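Local coordinates for protein 3,5-epimerase/4-reductase (Arabidopsis thaliana, PDB 4QQR) that catalyses the 3,5-epimerisation of dTDP-4-keto-6-deoxy-glucose and the following NADPH-dependent reduction that yields dTDP-beta-L-rhamnose, also accepting the UDP-linked sugar, at residues A[197-202]-A[221-226]. Numbering follows the deposited sequence.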
loop_
_atom_site.group_PDB
_atom_site.type_symbol
_atom_site.label_atom_id
_atom_site.label_comp_id
_atom_site.label_asym_id
_atom_site.label_seq_id
_atom_site.Cartn_x
_atom_site.Cartn_y
_atom_site.Cartn_z
ATOM N N MET A 197 23.977 1.377 -9.689
ATOM C CA MET A 197 23.992 2.694 -9.055
ATOM C C MET A 197 23.552 3.748 -10.049
ATOM O O MET A 197 23.606 3.531 -11.267
ATOM C CB MET A 197 25.391 3.049 -8.517
ATOM C CG MET A 197 26.077 1.964 -7.669
ATOM S SD MET A 197 27.295 2.651 -6.524
ATOM C CE MET A 197 27.765 1.176 -5.608
ATOM N N THR A 198 23.131 4.891 -9.522
ATOM C CA THR A 198 22.571 5.964 -10.335
ATOM C C THR A 198 23.493 7.187 -10.329
ATOM O O THR A 198 23.766 7.754 -9.272
ATOM C CB THR A 198 21.166 6.376 -9.788
ATOM O OG1 THR A 198 20.305 5.232 -9.761
ATOM C CG2 THR A 198 20.532 7.456 -10.635
ATOM N N ILE A 199 23.967 7.612 -11.497
ATOM C CA ILE A 199 24.735 8.858 -11.564
ATOM C C ILE A 199 23.801 10.029 -11.828
ATOM O O ILE A 199 23.441 10.293 -12.975
ATOM C CB ILE A 199 25.792 8.837 -12.666
ATOM C CG1 ILE A 199 26.687 7.611 -12.544
ATOM C CG2 ILE A 199 26.611 10.109 -12.598
ATOM C CD1 ILE A 199 27.380 7.534 -11.224
ATOM N N LEU A 200 23.392 10.722 -10.766
ATOM C CA LEU A 200 22.389 11.793 -10.886
ATOM C C LEU A 200 22.729 12.851 -11.940
ATOM O O LEU A 200 21.845 13.348 -12.621
ATOM C CB LEU A 200 22.148 12.481 -9.543
ATOM C CG LEU A 200 21.590 11.621 -8.415
ATOM C CD1 LEU A 200 21.463 12.444 -7.139
ATOM C CD2 LEU A 200 20.250 10.989 -8.821
ATOM N N ASP A 201 24.007 13.192 -12.065
ATOM C CA ASP A 201 24.449 14.211 -13.013
ATOM C C ASP A 201 24.132 13.833 -14.454
ATOM O O ASP A 201 23.791 14.699 -15.256
ATOM C CB ASP A 201 25.954 14.456 -12.868
ATOM C CG ASP A 201 26.307 15.144 -11.573
ATOM O OD1 ASP A 201 26.696 16.329 -11.628
ATOM O OD2 ASP A 201 26.184 14.506 -10.501
ATOM N N GLU A 202 24.267 12.548 -14.785
ATOM C CA GLU A 202 23.875 12.055 -16.106
ATOM C C GLU A 202 22.377 11.720 -16.200
ATOM O O GLU A 202 21.717 12.079 -17.176
ATOM C CB GLU A 202 24.697 10.832 -16.499
ATOM C CG GLU A 202 24.295 10.260 -17.846
ATOM C CD GLU A 202 25.059 8.991 -18.187
ATOM O OE1 GLU A 202 25.673 8.413 -17.262
ATOM O OE2 GLU A 202 25.055 8.574 -19.369
ATOM N N PHE A 221 16.414 2.673 -13.281
ATOM C CA PHE A 221 16.978 4.011 -13.499
ATOM C C PHE A 221 18.367 4.133 -12.861
ATOM O O PHE A 221 18.674 5.088 -12.150
ATOM C CB PHE A 221 16.013 5.103 -12.975
ATOM C CG PHE A 221 16.120 6.416 -13.711
ATOM C CD1 PHE A 221 15.839 6.488 -15.062
ATOM C CD2 PHE A 221 16.511 7.567 -13.059
ATOM C CE1 PHE A 221 15.942 7.674 -15.748
ATOM C CE2 PHE A 221 16.615 8.759 -13.750
ATOM C CZ PHE A 221 16.326 8.802 -15.097
ATOM N N THR A 222 19.198 3.132 -13.122
ATOM C CA THR A 222 20.575 3.119 -12.684
ATOM C C THR A 222 21.349 3.002 -13.972
ATOM O O THR A 222 20.778 2.635 -14.990
ATOM C CB THR A 222 20.856 1.917 -11.788
ATOM O OG1 THR A 222 20.228 0.751 -12.335
ATOM C CG2 THR A 222 20.283 2.151 -10.422
ATOM N N ASN A 223 22.629 3.356 -13.940
ATOM C CA ASN A 223 23.489 3.213 -15.107
ATOM C C ASN A 223 23.709 1.746 -15.377
ATOM O O ASN A 223 23.661 0.938 -14.450
ATOM C CB ASN A 223 24.835 3.896 -14.877
ATOM C CG ASN A 223 24.712 5.387 -14.794
ATOM O OD1 ASN A 223 24.274 5.918 -13.780
ATOM N ND2 ASN A 223 25.093 6.079 -15.860
ATOM N N PRO A 224 23.913 1.389 -16.652
ATOM C CA PRO A 224 24.228 -0.002 -17.010
ATOM C C PRO A 224 25.468 -0.509 -16.274
ATOM O O PRO A 224 26.372 0.273 -16.012
ATOM C CB PRO A 224 24.471 0.079 -18.517
ATOM C CG PRO A 224 23.606 1.208 -18.974
ATOM C CD PRO A 224 23.581 2.206 -17.836
ATOM N N GLY A 225 25.490 -1.794 -15.923
ATOM C CA GLY A 225 26.614 -2.386 -15.215
ATOM C C GLY A 225 26.586 -2.266 -13.690
ATOM O O GLY A 225 25.640 -1.724 -13.106
ATOM N N VAL A 226 27.642 -2.769 -13.046
ATOM C CA VAL A 226 27.775 -2.679 -11.595
ATOM C C VAL A 226 29.170 -2.209 -11.153
ATOM O O VAL A 226 30.159 -2.508 -11.826
ATOM C CB VAL A 226 27.468 -4.033 -10.939
ATOM C CG1 VAL A 226 25.980 -4.345 -11.045
ATOM C CG2 VAL A 226 28.296 -5.145 -11.585
HETATM O O HOH W 1 25.052 0.877 -11.951
#
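Between segments 197-202 and 221-226 the backbones come nearest at Thr-198 and Thr-222, CA to CA 4.2 Å, and a backbone bond from Asn-223 N to Met-197 O (2.9 Å) ties them directly. Asn-223 adds its amide to this link. With CG anti to its own carbonyl carbon (chi1 -68°), the side chain reaches across to segment 197-202, where Asn-223 OD1 accepts Ile-199 N at 2.9 Å; the donor meets the carbonyl almost end-on, C=O...N 163°. Ile-199 is the N-cap of helix 200-212, and its CG1 lies against Asn-223 OD1. The other amide branch, ND2, makes a weak bond to Glu-202 OE1, carboxylate and amide planes 44° apart, and also donates to Met-280 O. Glu-202, extended beyond CG, is held in turn by Ser-285 OG at OE1 and Met-280 N at OE2. In the Rossmann fold of this reductase family, the contact joins the start of helix 200-212 to the loop following strand 217-220, the outermost of the parallel sheet within this chain, a buried site where Phe-221 approaches Tyr-111, a probable NADPH-binding residue. Replacing Asn-223 by an alanine is likely to leave Ile-199 N and Met-280 O without these partners, while Glu-202 would lose just a weak bond. Beside the backbone bond, Thr-222 sets CB against Met-197 O, while its CG2 packs beside Thr-198 OG1, the two side chains crossing at about a right angle. Thr-198 OG1 lies 2.9 Å from Phe-221 O and is hydrogen-bonded to Arg-167 N. A water accepts from Met-197 N and sits 2.9 Å from Gly-225 O.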